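Local coordinates for TCP pilus virulence regulatory protein (Vibrio cholerae, PDB 4MLO) that activates transcription of virulence genes in Vibrio cholerae as an AraC-family regulator, probably by binding DNA, and holds a palmitoleic acid in a pocket, at residues V146-S149 and G150-K154. Numbering follows the deposited sequence.
Sequences VFFS and GFFSK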
loop_
_atom_site.group_PDB
_atom_site.type_symbol
_atom_site.label_atom_id
_atom_site.label_comp_id
_atom_site.label_asym_id
_atom_site.label_seq_id
_atom_site.Cartn_x
_atom_site.Cartn_y
_atom_site.Cartn_z
ATOM N N VAL A 146 -15.672 0.125 14.101
ATOM C CA VAL A 146 -15.195 -0.405 15.375
ATOM C C VAL A 146 -14.173 -1.505 15.138
ATOM O O VAL A 146 -13.135 -1.564 15.815
ATOM C CB VAL A 146 -16.381 -0.909 16.225
ATOM C CG1 VAL A 146 -15.891 -1.627 17.477
ATOM C CG2 VAL A 146 -17.273 0.265 16.614
ATOM N N PHE A 147 -14.447 -2.400 14.185
ATOM C CA PHE A 147 -13.518 -3.498 13.906
ATOM C C PHE A 147 -12.146 -2.972 13.482
ATOM O O PHE A 147 -11.111 -3.359 14.051
ATOM C CB PHE A 147 -14.088 -4.409 12.824
ATOM C CG PHE A 147 -13.174 -5.544 12.464
ATOM C CD1 PHE A 147 -13.222 -6.725 13.170
ATOM C CD2 PHE A 147 -12.239 -5.415 11.459
ATOM C CE1 PHE A 147 -12.377 -7.766 12.862
ATOM C CE2 PHE A 147 -11.394 -6.451 11.154
ATOM C CZ PHE A 147 -11.470 -7.628 11.866
ATOM N N PHE A 148 -12.118 -2.061 12.503
ATOM C CA PHE A 148 -10.851 -1.598 11.945
ATOM C C PHE A 148 -10.119 -0.623 12.866
ATOM O O PHE A 148 -8.886 -0.662 12.930
ATOM C CB PHE A 148 -11.082 -0.992 10.570
ATOM C CG PHE A 148 -11.152 -2.017 9.485
ATOM C CD1 PHE A 148 -9.987 -2.517 8.923
ATOM C CD2 PHE A 148 -12.372 -2.514 9.057
ATOM C CE1 PHE A 148 -10.039 -3.481 7.904
ATOM C CE2 PHE A 148 -12.435 -3.487 8.044
ATOM C CZ PHE A 148 -11.274 -3.967 7.474
ATOM N N SER A 149 -10.827 0.239 13.608
ATOM C CA SER A 149 -10.117 1.044 14.593
ATOM C C SER A 149 -9.496 0.161 15.675
ATOM O O SER A 149 -8.349 0.382 16.078
ATOM C CB SER A 149 -11.044 2.110 15.202
ATOM O OG SER A 149 -12.187 1.534 15.788
ATOM N N GLY A 150 -10.223 -0.851 16.152
ATOM C CA GLY A 150 -9.656 -1.730 17.164
ATOM C C GLY A 150 -8.505 -2.565 16.625
ATOM O O GLY A 150 -7.516 -2.807 17.323
ATOM N N PHE A 151 -8.614 -3.004 15.371
ATOM C CA PHE A 151 -7.550 -3.794 14.746
ATOM C C PHE A 151 -6.271 -2.969 14.614
ATOM O O PHE A 151 -5.188 -3.396 15.033
ATOM C CB PHE A 151 -8.017 -4.294 13.377
ATOM C CG PHE A 151 -7.152 -5.393 12.799
ATOM C CD1 PHE A 151 -7.467 -6.716 13.008
ATOM C CD2 PHE A 151 -6.018 -5.096 12.083
ATOM C CE1 PHE A 151 -6.663 -7.719 12.486
ATOM C CE2 PHE A 151 -5.221 -6.093 11.578
ATOM C CZ PHE A 151 -5.548 -7.397 11.785
ATOM N N PHE A 152 -6.383 -1.774 14.044
ATOM C CA PHE A 152 -5.224 -0.903 13.918
ATOM C C PHE A 152 -4.672 -0.535 15.285
ATOM O O PHE A 152 -3.454 -0.465 15.469
ATOM C CB PHE A 152 -5.591 0.363 13.143
ATOM C CG PHE A 152 -6.040 0.122 11.720
ATOM C CD1 PHE A 152 -5.597 -0.974 11.004
ATOM C CD2 PHE A 152 -6.899 1.013 11.092
ATOM C CE1 PHE A 152 -6.008 -1.191 9.704
ATOM C CE2 PHE A 152 -7.312 0.793 9.770
ATOM C CZ PHE A 152 -6.856 -0.296 9.086
ATOM N N SER A 153 -5.553 -0.283 16.260
ATOM C CA SER A 153 -5.085 0.028 17.607
ATOM C C SER A 153 -4.196 -1.080 18.190
ATOM O O SER A 153 -3.161 -0.789 18.804
ATOM C CB SER A 153 -6.269 0.302 18.531
ATOM O OG SER A 153 -6.826 1.557 18.197
ATOM N N LYS A 154 -4.613 -2.343 18.090
ATOM C CA LYS A 154 -3.793 -3.388 18.705
ATOM C C LYS A 154 -2.513 -3.632 17.913
ATOM O O LYS A 154 -1.476 -3.939 18.515
ATOM C CB LYS A 154 -4.593 -4.676 18.905
ATOM C CG LYS A 154 -5.205 -5.319 17.683
ATOM C CD LYS A 154 -6.195 -6.394 18.132
ATOM C CE LYS A 154 -6.782 -7.151 16.954
ATOM N NZ LYS A 154 -7.828 -8.137 17.375
#
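Ser149 O is gripped twice by Ser153: the backbone N of Ser153 lies 2.9 Å from it, and Ser153 OG donates a second bond of 2.9 Å to the same Ser149 O. The two donors approach from opposite faces of the carbonyl plane. With OG beside its own backbone N (chi1 -72°), the hydroxyl of Ser153 folds back along the helix to the preceding turn. Ser149 OG also bonds one turn back, to Lys145 O, but from between its backbone N and carbonyl carbon. Three more i to i+4 backbone bonds run from Gly150, Phe151 and Phe152 to Val146, Phe147 and Phe148, the last being the straightest at its hydrogen. All belong to helix 141-159, which follows the cupin-like β-strands of the N-terminal domain and buries Phe148, Phe151 and Phe152, while Phe147 stays partly exposed. Phe148 O lies over one face of the Phe152 ring, 3.2 Å from Phe152 CG. The Phe148 and Phe152 rings meet obliquely, planes at 55°, with Phe152 CZ 3.8 Å from Phe148 CD1. The Phe147 and Phe151 ring planes differ by 24° but scarcely overlap, centroids 6.0 Å apart. Met32 of strand 31-35 touches Phe148, Phe151 and Phe152, Trp117 meets Phe151 edge-to-face, and helix 121-131 packs against Phe147.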